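Local coordinates for peptide amidase (Stenotrophomonas maltophilia, PDB 1M22), which probably hydrolyses amide bonds as a member of the amidase signature family, at residues 26-31 / 60-65; 35-40 / 175-180; 308-313 / 408-413. All coordinates share one frame; numbering follows the deposited sequence.

How the interactions relate
From the N terminus, helix 27-43 is engaged twice. Its first turn meets helix 58-70 in interaction 1, closing a loop of 28 residues that contains edge strand 51-54. Further along the same helix, residues 35-40 meet the 175-180 turn in interaction 2, a closure across 134 residues. The second segment of interaction 1 falls inside that span, so the two contacts cross along the chain; their centres are 15 Å apart. Interaction 3 follows in series, its centre about 46 Å from that of interaction 1, on the opposite side of the chain's centre. It joins edge strand 306-310 to the start of strand 412-416, at the other end of the eleven-stranded sheet.

Interaction 1 of 3, residues 26-31 / 60-65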
ATOM      1  N   ASP A  26     -17.474   0.083 -21.792  1.00 13.64           N
ATOM      2  CA  ASP A  26     -16.466   1.059 -22.182  1.00 13.46           C
ATOM      3  C   ASP A  26     -15.964   1.770 -20.936  1.00 11.75           C
ATOM      4  O   ASP A  26     -16.589   1.709 -19.872  1.00 12.01           O
ATOM      5  CB  ASP A  26     -16.988   2.067 -23.211  1.00 16.89           C
ATOM      6  CG  ASP A  26     -18.267   2.732 -22.791  1.00 17.54           C
ATOM      7  OD1 ASP A  26     -18.424   3.052 -21.595  1.00 18.74           O
ATOM      8  OD2 ASP A  26     -19.117   2.953 -23.677  1.00 21.98           O
ATOM      9  N   SER A  27     -14.826   2.435 -21.068  1.00  9.12           N
ATOM     10  CA  SER A  27     -14.222   3.118 -19.939  1.00 10.11           C
ATOM     11  C   SER A  27     -15.095   4.202 -19.320  1.00  9.83           C
ATOM     12  O   SER A  27     -15.129   4.342 -18.098  1.00 10.21           O
ATOM     13  CB  SER A  27     -12.874   3.706 -20.347  1.00  9.34           C
ATOM     14  OG  SER A  27     -12.177   4.176 -19.204  1.00  9.91           O
ATOM     15  N   THR A  28     -15.810   4.968 -20.141  1.00  9.50           N
ATOM     16  CA  THR A  28     -16.645   6.025 -19.584  1.00 10.02           C
ATOM     17  C   THR A  28     -17.769   5.466 -18.713  1.00  9.43           C
ATOM     18  O   THR A  28     -18.094   6.035 -17.672  1.00 10.67           O
ATOM     19  CB  THR A  28     -17.237   6.937 -20.689  1.00 10.23           C
ATOM     20  OG1 THR A  28     -17.956   6.147 -21.640  1.00 11.76           O
ATOM     21  CG2 THR A  28     -16.128   7.693 -21.400  1.00 10.74           C
ATOM     22  N   THR A  29     -18.353   4.345 -19.123  1.00 10.08           N
ATOM     23  CA  THR A  29     -19.426   3.734 -18.344  1.00  9.67           C
ATOM     24  C   THR A  29     -18.876   3.247 -17.004  1.00  9.48           C
ATOM     25  O   THR A  29     -19.455   3.502 -15.947  1.00 10.95           O
ATOM     26  CB  THR A  29     -20.053   2.539 -19.096  1.00 11.32           C
ATOM     27  OG1 THR A  29     -20.631   3.002 -20.325  1.00 14.40           O
ATOM     28  CG2 THR A  29     -21.134   1.883 -18.257  1.00 13.15           C
ATOM     29  N   LEU A  30     -17.748   2.547 -17.056  1.00  9.77           N
ATOM     30  CA  LEU A  30     -17.116   2.022 -15.849  1.00  9.48           C
ATOM     31  C   LEU A  30     -16.691   3.161 -14.924  1.00  9.21           C
ATOM     32  O   LEU A  30     -16.945   3.125 -13.716  1.00  9.29           O
ATOM     33  CB  LEU A  30     -15.906   1.168 -16.238  1.00 10.61           C
ATOM     34  CG  LEU A  30     -15.134   0.455 -15.126  1.00 10.80           C
ATOM     35  CD1 LEU A  30     -16.068  -0.425 -14.307  1.00 11.58           C
ATOM     36  CD2 LEU A  30     -14.029  -0.381 -15.755  1.00 11.81           C
ATOM     37  N   THR A  31     -16.057   4.176 -15.501  1.00  8.00           N
ATOM     38  CA  THR A  31     -15.597   5.327 -14.739  1.00  9.07           C
ATOM     39  C   THR A  31     -16.755   6.060 -14.063  1.00  8.77           C
ATOM     40  O   THR A  31     -16.688   6.370 -12.871  1.00 10.03           O
ATOM     41  CB  THR A  31     -14.817   6.300 -15.649  1.00  8.76           C
ATOM     42  OG1 THR A  31     -13.622   5.653 -16.109  1.00  9.52           O
ATOM     43  CG2 THR A  31     -14.443   7.568 -14.899  1.00 10.53           C
ATOM     44  N   LYS A  60     -12.845  12.822 -19.055  1.00 10.53           N
ATOM     45  CA  LYS A  60     -12.116  13.169 -20.269  1.00 12.03           C
ATOM     46  C   LYS A  60     -11.123  12.058 -20.605  1.00 11.37           C
ATOM     47  O   LYS A  60     -11.015  11.635 -21.756  1.00 11.64           O
ATOM     48  CB  LYS A  60     -11.368  14.492 -20.080  1.00 14.89           C
ATOM     49  CG  LYS A  60     -10.527  14.912 -21.282  1.00 19.04           C
ATOM     50  CD  LYS A  60      -9.839  16.251 -21.053  1.00 24.36           C
ATOM     51  CE  LYS A  60      -8.789  16.167 -19.960  1.00 28.05           C
ATOM     52  NZ  LYS A  60      -7.684  15.235 -20.320  1.00 31.56           N
ATOM     53  N   GLU A  61     -10.403  11.592 -19.589  1.00 10.69           N
ATOM     54  CA  GLU A  61      -9.423  10.526 -19.768  1.00 10.42           C
ATOM     55  C   GLU A  61     -10.101   9.243 -20.241  1.00  9.18           C
ATOM     56  O   GLU A  61      -9.642   8.604 -21.189  1.00  9.63           O
ATOM     57  CB  GLU A  61      -8.672  10.273 -18.453  1.00 11.33           C
ATOM     58  CG  GLU A  61      -7.612  11.325 -18.130  1.00 14.17           C
ATOM     59  CD  GLU A  61      -6.962  11.132 -16.763  1.00 16.04           C
ATOM     60  OE1 GLU A  61      -6.643   9.979 -16.391  1.00 19.37           O
ATOM     61  OE2 GLU A  61      -6.751  12.144 -16.061  1.00 17.00           O
ATOM     62  N   ALA A  62     -11.197   8.872 -19.587  1.00  8.73           N
ATOM     63  CA  ALA A  62     -11.926   7.667 -19.959  1.00  8.55           C
ATOM     64  C   ALA A  62     -12.417   7.747 -21.406  1.00  8.69           C
ATOM     65  O   ALA A  62     -12.313   6.779 -22.161  1.00  9.88           O
ATOM     66  CB  ALA A  62     -13.106   7.456 -19.010  1.00  8.10           C
ATOM     67  N   ALA A  63     -12.949   8.907 -21.787  1.00  9.18           N
ATOM     68  CA  ALA A  63     -13.461   9.104 -23.141  1.00  9.98           C
ATOM     69  C   ALA A  63     -12.353   9.019 -24.185  1.00 10.28           C
ATOM     70  O   ALA A  63     -12.576   8.542 -25.298  1.00 11.21           O
ATOM     71  CB  ALA A  63     -14.172  10.447 -23.237  1.00 11.03           C
ATOM     72  N   GLU A  64     -11.159   9.479 -23.827  1.00  9.83           N
ATOM     73  CA  GLU A  64     -10.038   9.425 -24.753  1.00 11.49           C
ATOM     74  C   GLU A  64      -9.589   7.973 -24.910  1.00 11.76           C
ATOM     75  O   GLU A  64      -9.245   7.542 -26.009  1.00 12.78           O
ATOM     76  CB  GLU A  64      -8.882  10.291 -24.244  1.00 12.81           C
ATOM     77  CG  GLU A  64      -7.789  10.546 -25.278  1.00 17.53           C
ATOM     78  CD  GLU A  64      -8.321  11.175 -26.555  1.00 21.12           C
ATOM     79  OE1 GLU A  64      -9.099  12.148 -26.464  1.00 24.02           O
ATOM     80  OE2 GLU A  64      -7.954  10.701 -27.652  1.00 24.80           O
ATOM     81  N   ARG A  65      -9.596   7.215 -23.815  1.00 11.00           N
ATOM     82  CA  ARG A  65      -9.203   5.813 -23.892  1.00  9.95           C
ATOM     83  C   ARG A  65     -10.201   5.064 -24.777  1.00 10.05           C
ATOM     84  O   ARG A  65      -9.820   4.171 -25.530  1.00 10.72           O
ATOM     85  CB  ARG A  65      -9.167   5.158 -22.504  1.00 11.07           C
ATOM     86  CG  ARG A  65      -8.256   5.816 -21.454  1.00 11.57           C
ATOM     87  CD  ARG A  65      -6.755   5.821 -21.741  1.00 14.37           C
ATOM     88  NE  ARG A  65      -6.376   6.846 -22.667  1.00 15.97           N
ATOM     89  CZ  ARG A  65      -5.837   8.052 -22.523  1.00 15.22           C
ATOM     90  NH1 ARG A  65      -5.484   8.636 -21.383  1.00 17.47           N
ATOM     91  NH2 ARG A  65      -5.678   8.700 -23.658  1.00 16.41           N
TER
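The start of helix 27-43 packs against the middle of helix 58-70 through Ser27, Thr28 and Thr31, which pack on Ala62 and reach Ala63. The short segments run roughly antiparallel, at 151°, with their axes 8.3 Å apart, a close approach that suits the two alanines. Ala62 CB points between two hydroxyls of successive turns, lying 3.4 Å from Ser27 OG and 3.5 Å from Thr31 OG1. Neither oxygen depends on the alanine for a polar partner: Ser27 OG bonds to the carbonyl of Gly80, and Thr31 OG1 turns back to Ser27 O at 2.8 Å, from above the carbonyl plane; the same oxygen also accepts from Thr31 N. Thr28 works by its methyl. With chi1 at 55°, CG2 stands anti to the carbonyl carbon and lies over the neighbouring backbone, 3.4 Å from Ala63 N and a tight 3.5 Å from Ala63 CA. This is the N-terminal end of the helix, and Asp26 is its N-cap: Thr29 N donates to Asp26 OD1 at 2.8 Å, nearly along the C-O axis. The amides of Ser27 and Thr28 are taken by the carboxylate of Asp66, so helix 58-70 helps to cap the helix it packs on. Val123 of strand 123-128, in the large sheet, touches Ser27 and Thr31 of one helix and Arg65 of the other.

Interaction 2 of 3, residues 35-40 / 175-180; sequences LQRIAA and ANLASV
A Schellman motif ends helix 167-174, with Asn176 as its C-prime residue at positive phi, and helix 27-43 holds the resulting turn through Arg37 and Ile38. Arg37 sends out an extended chain whose CG stands anti to the backbone N (chi1 -170°), bringing the guanidinium side-on to Ala175 O. NE donates at 2.9 Å to Ala175 O, fairly straight at 155° and in the carbonyl plane; NH2 reaches the same Ala175 O at 3.1 Å from above that plane. The oxygen lies close to the guanidinium plane, at its edge. Just before the head group, Arg37 CD comes within 3.2 Å of Asn176 O. Leu177 crosses the aliphatic part of Arg37 at about a right angle, its CD2 3.9 Å from Arg37 CG, and then packs its CB on Ile38 CG1 at 3.9 Å. Phe6 also touches the arginine side chain. Ile38 CD1 lies 3.7 Å from Leu177 O, a buried carbonyl with no polar partner in the model. Two donors thus grip one carbonyl just beyond a helix C terminus, where the helix dipole would probably favour a positive charge, while the carbonyl of Leu177, two residues on, meets hydrocarbon.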
ATOM      1  N   LEU A  35     -17.663   6.681 -10.037  1.00  8.46           N
ATOM      2  CA  LEU A  35     -17.882   8.031  -9.527  1.00 10.12           C
ATOM      3  C   LEU A  35     -19.230   8.140  -8.822  1.00 10.31           C
ATOM      4  O   LEU A  35     -19.348   8.808  -7.792  1.00 10.91           O
ATOM      5  CB  LEU A  35     -17.788   9.055 -10.663  1.00 10.93           C
ATOM      6  CG  LEU A  35     -16.377   9.261 -11.225  1.00 11.35           C
ATOM      7  CD1 LEU A  35     -16.433  10.166 -12.446  1.00 11.13           C
ATOM      8  CD2 LEU A  35     -15.480   9.860 -10.147  1.00 12.36           C
ATOM      9  N   GLN A  36     -20.242   7.474  -9.366  1.00 11.24           N
ATOM     10  CA  GLN A  36     -21.566   7.509  -8.758  1.00 12.70           C
ATOM     11  C   GLN A  36     -21.535   6.778  -7.417  1.00 12.53           C
ATOM     12  O   GLN A  36     -22.163   7.212  -6.449  1.00 13.22           O
ATOM     13  CB  GLN A  36     -22.594   6.862  -9.691  1.00 15.82           C
ATOM     14  CG  GLN A  36     -24.028   6.954  -9.193  1.00 21.00           C
ATOM     15  CD  GLN A  36     -25.031   6.477 -10.224  1.00 25.77           C
ATOM     16  OE1 GLN A  36     -25.083   6.993 -11.341  1.00 28.67           O
ATOM     17  NE2 GLN A  36     -25.837   5.487  -9.852  1.00 29.23           N
ATOM     18  N   ARG A  37     -20.797   5.672  -7.359  1.00 11.54           N
ATOM     19  CA  ARG A  37     -20.689   4.894  -6.130  1.00 10.01           C
ATOM     20  C   ARG A  37     -19.914   5.692  -5.077  1.00 10.24           C
ATOM     21  O   ARG A  37     -20.239   5.648  -3.891  1.00 10.72           O
ATOM     22  CB  ARG A  37     -20.006   3.552  -6.417  1.00 10.50           C
ATOM     23  CG  ARG A  37     -20.058   2.559  -5.266  1.00 10.78           C
ATOM     24  CD  ARG A  37     -19.612   1.178  -5.731  1.00 11.68           C
ATOM     25  NE  ARG A  37     -19.430   0.239  -4.628  1.00 10.05           N
ATOM     26  CZ  ARG A  37     -20.405  -0.427  -4.020  1.00 13.27           C
ATOM     27  NH1 ARG A  37     -21.668  -0.272  -4.399  1.00 15.01           N
ATOM     28  NH2 ARG A  37     -20.117  -1.252  -3.023  1.00 13.56           N
ATOM     29  N   ILE A  38     -18.893   6.424  -5.513  1.00  9.05           N
ATOM     30  CA  ILE A  38     -18.116   7.249  -4.599  1.00  9.68           C
ATOM     31  C   ILE A  38     -19.037   8.308  -3.989  1.00 11.01           C
ATOM     32  O   ILE A  38     -18.985   8.580  -2.791  1.00 11.06           O
ATOM     33  CB  ILE A  38     -16.940   7.933  -5.336  1.00  8.97           C
ATOM     34  CG1 ILE A  38     -15.877   6.885  -5.682  1.00  8.65           C
ATOM     35  CG2 ILE A  38     -16.346   9.043  -4.474  1.00 10.39           C
ATOM     36  CD1 ILE A  38     -14.752   7.398  -6.558  1.00  8.90           C
ATOM     37  N   ALA A  39     -19.897   8.895  -4.815  1.00 10.96           N
ATOM     38  CA  ALA A  39     -20.820   9.911  -4.323  1.00 13.07           C
ATOM     39  C   ALA A  39     -21.803   9.329  -3.309  1.00 13.43           C
ATOM     40  O   ALA A  39     -22.160   9.989  -2.333  1.00 15.07           O
ATOM     41  CB  ALA A  39     -21.583  10.530  -5.492  1.00 13.83           C
ATOM     42  N   ALA A  40     -22.220   8.087  -3.530  1.00 12.04           N
ATOM     43  CA  ALA A  40     -23.191   7.432  -2.657  1.00 12.88           C
ATOM     44  C   ALA A  40     -22.660   6.805  -1.368  1.00 13.79           C
ATOM     45  O   ALA A  40     -23.397   6.689  -0.389  1.00 14.35           O
ATOM     46  CB  ALA A  40     -23.957   6.378  -3.450  1.00 13.84           C
ATOM     47  N   ALA A 175     -14.383  -1.369  -0.936  1.00  5.82           N
ATOM     48  CA  ALA A 175     -15.745  -0.888  -1.171  1.00  6.50           C
ATOM     49  C   ALA A 175     -16.091  -0.766  -2.647  1.00  6.58           C
ATOM     50  O   ALA A 175     -17.139  -0.235  -2.997  1.00  7.85           O
ATOM     51  CB  ALA A 175     -15.940   0.461  -0.479  1.00  7.50           C
ATOM     52  N   ASN A 176     -15.212  -1.259  -3.511  1.00  6.59           N
ATOM     53  CA  ASN A 176     -15.427  -1.198  -4.952  1.00  6.35           C
ATOM     54  C   ASN A 176     -15.661   0.221  -5.482  1.00  6.73           C
ATOM     55  O   ASN A 176     -16.545   0.455  -6.316  1.00  7.96           O
ATOM     56  CB  ASN A 176     -16.583  -2.123  -5.365  1.00  7.22           C
ATOM     57  CG  ASN A 176     -16.204  -3.596  -5.289  1.00  8.48           C
ATOM     58  OD1 ASN A 176     -16.519  -4.287  -4.317  1.00 12.17           O
ATOM     59  ND2 ASN A 176     -15.517  -4.079  -6.314  1.00  7.06           N
ATOM     60  N   LEU A 177     -14.848   1.161  -5.005  1.00  7.00           N
ATOM     61  CA  LEU A 177     -14.925   2.549  -5.447  1.00  7.40           C
ATOM     62  C   LEU A 177     -14.015   2.772  -6.657  1.00  6.78           C
ATOM     63  O   LEU A 177     -14.010   3.845  -7.254  1.00  7.79           O
ATOM     64  CB  LEU A 177     -14.515   3.501  -4.323  1.00  7.43           C
ATOM     65  CG  LEU A 177     -15.315   3.430  -3.021  1.00  7.45           C
ATOM     66  CD1 LEU A 177     -14.857   4.549  -2.100  1.00  9.11           C
ATOM     67  CD2 LEU A 177     -16.806   3.559  -3.300  1.00  9.00           C
ATOM     68  N   ALA A 178     -13.228   1.752  -6.992  1.00  6.67           N
ATOM     69  CA  ALA A 178     -12.328   1.787  -8.140  1.00  6.77           C
ATOM     70  C   ALA A 178     -11.903   0.353  -8.418  1.00  6.37           C
ATOM     71  O   ALA A 178     -12.154  -0.538  -7.611  1.00  6.85           O
ATOM     72  CB  ALA A 178     -11.106   2.648  -7.842  1.00  8.87           C
ATOM     73  N   SER A 179     -11.270   0.126  -9.563  1.00  6.63           N
ATOM     74  CA  SER A 179     -10.811  -1.214  -9.909  1.00  7.41           C
ATOM     75  C   SER A 179      -9.648  -1.614  -9.011  1.00  7.11           C
ATOM     76  O   SER A 179      -9.659  -2.688  -8.413  1.00  7.20           O
ATOM     77  CB  SER A 179     -10.365  -1.260 -11.370  1.00  7.99           C
ATOM     78  OG  SER A 179      -9.695  -2.473 -11.657  1.00 10.67           O
ATOM     79  N   VAL A 180      -8.655  -0.733  -8.929  1.00  6.15           N
ATOM     80  CA  VAL A 180      -7.460  -0.954  -8.121  1.00  5.84           C
ATOM     81  C   VAL A 180      -6.981   0.389  -7.575  1.00  5.39           C
ATOM     82  O   VAL A 180      -7.510   1.442  -7.939  1.00  6.20           O
ATOM     83  CB  VAL A 180      -6.325  -1.577  -8.967  1.00  6.57           C
ATOM     84  CG1 VAL A 180      -6.722  -2.969  -9.433  1.00  8.58           C
ATOM     85  CG2 VAL A 180      -6.020  -0.688 -10.168  1.00  8.63           C
TER

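Interaction 3 of 3, residues 308-313 / 408-413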
ATOM      1  N   VAL A 308       6.750 -25.250   8.040  1.00 11.00           N
ATOM      2  CA  VAL A 308       7.395 -25.540   9.311  1.00 13.50           C
ATOM      3  C   VAL A 308       7.426 -24.310  10.203  1.00 13.25           C
ATOM      4  O   VAL A 308       7.590 -23.187   9.729  1.00 11.59           O
ATOM      5  CB  VAL A 308       8.840 -26.039   9.108  1.00 16.86           C
ATOM      6  CG1 VAL A 308       8.831 -27.352   8.338  1.00 18.40           C
ATOM      7  CG2 VAL A 308       9.654 -24.990   8.372  1.00 16.08           C
ATOM      8  N   PRO A 309       7.255 -24.506  11.515  1.00 12.45           N
ATOM      9  CA  PRO A 309       7.270 -23.388  12.459  1.00 12.75           C
ATOM     10  C   PRO A 309       8.692 -22.876  12.643  1.00 13.47           C
ATOM     11  O   PRO A 309       9.619 -23.663  12.851  1.00 14.54           O
ATOM     12  CB  PRO A 309       6.707 -24.011  13.732  1.00 13.80           C
ATOM     13  CG  PRO A 309       7.231 -25.411  13.661  1.00 16.64           C
ATOM     14  CD  PRO A 309       6.996 -25.781  12.212  1.00 14.36           C
ATOM     15  N   VAL A 310       8.867 -21.563  12.559  1.00 11.25           N
ATOM     16  CA  VAL A 310      10.184 -20.967  12.716  1.00 12.87           C
ATOM     17  C   VAL A 310      10.095 -19.623  13.424  1.00 12.73           C
ATOM     18  O   VAL A 310       9.035 -19.000  13.470  1.00 12.74           O
ATOM     19  CB  VAL A 310      10.882 -20.755  11.346  1.00 13.67           C
ATOM     20  CG1 VAL A 310      10.965 -22.071  10.587  1.00 16.08           C
ATOM     21  CG2 VAL A 310      10.135 -19.711  10.531  1.00 13.36           C
ATOM     22  N   GLU A 311      11.216 -19.190  13.986  1.00 14.31           N
ATOM     23  CA  GLU A 311      11.285 -17.910  14.671  1.00 17.31           C
ATOM     24  C   GLU A 311      12.187 -16.994  13.858  1.00 16.49           C
ATOM     25  O   GLU A 311      13.228 -17.420  13.354  1.00 18.38           O
ATOM     26  CB  GLU A 311      11.856 -18.079  16.081  1.00 20.83           C
ATOM     27  CG  GLU A 311      10.975 -18.886  17.019  1.00 27.28           C
ATOM     28  CD  GLU A 311      11.530 -18.943  18.427  1.00 30.80           C
ATOM     29  OE1 GLU A 311      12.655 -19.458  18.606  1.00 34.17           O
ATOM     30  OE2 GLU A 311      10.843 -18.472  19.357  1.00 33.23           O
ATOM     31  N   LEU A 312      11.777 -15.741  13.715  1.00 15.03           N
ATOM     32  CA  LEU A 312      12.556 -14.772  12.961  1.00 14.17           C
ATOM     33  C   LEU A 312      13.694 -14.248  13.826  1.00 14.74           C
ATOM     34  O   LEU A 312      13.460 -13.640  14.870  1.00 15.75           O
ATOM     35  CB  LEU A 312      11.665 -13.605  12.522  1.00 16.21           C
ATOM     36  CG  LEU A 312      12.330 -12.531  11.658  1.00 17.80           C
ATOM     37  CD1 LEU A 312      12.725 -13.126  10.318  1.00 18.71           C
ATOM     38  CD2 LEU A 312      11.367 -11.370  11.456  1.00 20.88           C
ATOM     39  N   PRO A 313      14.946 -14.491  13.413  1.00 14.99           N
ATOM     40  CA  PRO A 313      16.083 -14.008  14.199  1.00 16.20           C
ATOM     41  C   PRO A 313      16.070 -12.483  14.269  1.00 17.38           C
ATOM     42  O   PRO A 313      15.744 -11.813  13.286  1.00 17.26           O
ATOM     43  CB  PRO A 313      17.290 -14.539  13.423  1.00 17.07           C
ATOM     44  CG  PRO A 313      16.758 -15.779  12.765  1.00 17.83           C
ATOM     45  CD  PRO A 313      15.403 -15.323  12.285  1.00 16.01           C
ATOM     46  N   HIS A 408      16.147 -23.106   7.087  1.00 10.31           N
ATOM     47  CA  HIS A 408      15.303 -24.242   6.714  1.00  9.41           C
ATOM     48  C   HIS A 408      15.073 -24.300   5.206  1.00  7.92           C
ATOM     49  O   HIS A 408      14.159 -24.979   4.738  1.00  9.05           O
ATOM     50  CB  HIS A 408      13.951 -24.148   7.431  1.00 11.63           C
ATOM     51  CG  HIS A 408      14.035 -24.366   8.909  1.00 13.86           C
ATOM     52  ND1 HIS A 408      13.947 -25.616   9.485  1.00 17.66           N
ATOM     53  CD2 HIS A 408      14.223 -23.495   9.928  1.00 14.50           C
ATOM     54  CE1 HIS A 408      14.076 -25.504  10.795  1.00 15.23           C
ATOM     55  NE2 HIS A 408      14.244 -24.228  11.089  1.00 17.96           N
ATOM     56  N   GLN A 409      15.928 -23.604   4.462  1.00  9.33           N
ATOM     57  CA  GLN A 409      15.841 -23.520   3.006  1.00  8.87           C
ATOM     58  C   GLN A 409      14.404 -23.235   2.586  1.00  8.24           C
ATOM     59  O   GLN A 409      13.773 -24.015   1.867  1.00  9.35           O
ATOM     60  CB  GLN A 409      16.340 -24.806   2.337  1.00  9.01           C
ATOM     61  CG  GLN A 409      16.676 -24.579   0.866  1.00 12.57           C
ATOM     62  CD  GLN A 409      17.264 -25.792   0.181  1.00 16.51           C
ATOM     63  OE1 GLN A 409      18.211 -26.402   0.674  1.00 19.19           O
ATOM     64  NE2 GLN A 409      16.715 -26.138  -0.976  1.00 17.87           N
ATOM     65  N   LEU A 410      13.909 -22.088   3.039  1.00  8.87           N
ATOM     66  CA  LEU A 410      12.546 -21.654   2.767  1.00  8.43           C
ATOM     67  C   LEU A 410      12.439 -20.675   1.605  1.00  7.75           C
ATOM     68  O   LEU A 410      13.390 -19.967   1.268  1.00  9.82           O
ATOM     69  CB  LEU A 410      11.964 -20.998   4.020  1.00  8.27           C
ATOM     70  CG  LEU A 410      12.060 -21.822   5.305  1.00  8.44           C
ATOM     71  CD1 LEU A 410      11.647 -20.963   6.486  1.00  9.09           C
ATOM     72  CD2 LEU A 410      11.179 -23.059   5.197  1.00  8.34           C
ATOM     73  N   ASP A 411      11.251 -20.638   1.008  1.00  8.48           N
ATOM     74  CA  ASP A 411      10.954 -19.742  -0.101  1.00  8.89           C
ATOM     75  C   ASP A 411      10.274 -18.480   0.402  1.00  8.18           C
ATOM     76  O   ASP A 411      10.347 -17.431  -0.232  1.00  9.36           O
ATOM     77  CB  ASP A 411      10.032 -20.428  -1.103  1.00  9.32           C
ATOM     78  CG  ASP A 411      10.698 -21.587  -1.790  1.00 11.12           C
ATOM     79  OD1 ASP A 411      10.382 -22.749  -1.460  1.00 12.00           O
ATOM     80  OD2 ASP A 411      11.552 -21.322  -2.655  1.00 16.24           O
ATOM     81  N   ALA A 412       9.605 -18.593   1.542  1.00  7.83           N
ATOM     82  CA  ALA A 412       8.907 -17.458   2.121  1.00  7.31           C
ATOM     83  C   ALA A 412       8.573 -17.703   3.579  1.00  7.21           C
ATOM     84  O   ALA A 412       8.627 -18.834   4.074  1.00  7.97           O
ATOM     85  CB  ALA A 412       7.623 -17.179   1.342  1.00  8.06           C
ATOM     86  N   LEU A 413       8.238 -16.615   4.261  1.00  7.31           N
ATOM     87  CA  LEU A 413       7.832 -16.655   5.654  1.00  7.88           C
ATOM     88  C   LEU A 413       6.389 -16.169   5.642  1.00  7.21           C
ATOM     89  O   LEU A 413       6.045 -15.265   4.879  1.00  8.77           O
ATOM     90  CB  LEU A 413       8.686 -15.703   6.492  1.00  7.17           C
ATOM     91  CG  LEU A 413      10.194 -15.954   6.439  1.00  7.53           C
ATOM     92  CD1 LEU A 413      10.932 -14.878   7.218  1.00 10.94           C
ATOM     93  CD2 LEU A 413      10.498 -17.329   7.009  1.00 10.48           C
TER
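Val310, with chi1 at -56°, sets CG1 anti to the carbonyl carbon and brings it against His408, while CG2 turns to Leu413; Leu413, with chi1 at -57° and CG likewise anti to its own carbonyl carbon, extends its branched end into the same layer. Val310 and His408 come from opposite directions. The valine CG1 lies 4.2 Å from His408 CG, meeting the imidazole obliquely, and Val308 CG2 approaches the same ring more distantly. Deeper in, contacts pass from methyl to methyl: Val308 CG2 lies 4.0 Å from Leu410 CD2, Val310 CG1 lies 4.3 Å from Leu410 CD1, and Val310 CG2 lies 4.3 Å from Leu413 CD2. Leu312, just past the strand, crosses Leu413 at about a right angle, with its CD1 4.0 Å from Leu413 CD1. The backbones stay well apart, because strand 275-279 runs between edge strand 306-310 and strand 412-416, parallel to both. The side chains therefore meet over one face of three neighbouring parallel strands, and Leu279 of the middle strand touches Val310, Leu312 and Leu413. Helix 383-407 ends immediately before this contact in a Schellman motif with Gln409 as C-prime residue; its Leu405 packs on Leu410 and Leu413, putting the layer between helix and sheet. Across the two segments the attraction is apolar, made mainly of branched aliphatic side chains at ordinary van der Waals spacing, with Val310, Leu312 and Leu413 buried and His408 at the solvent-exposed border.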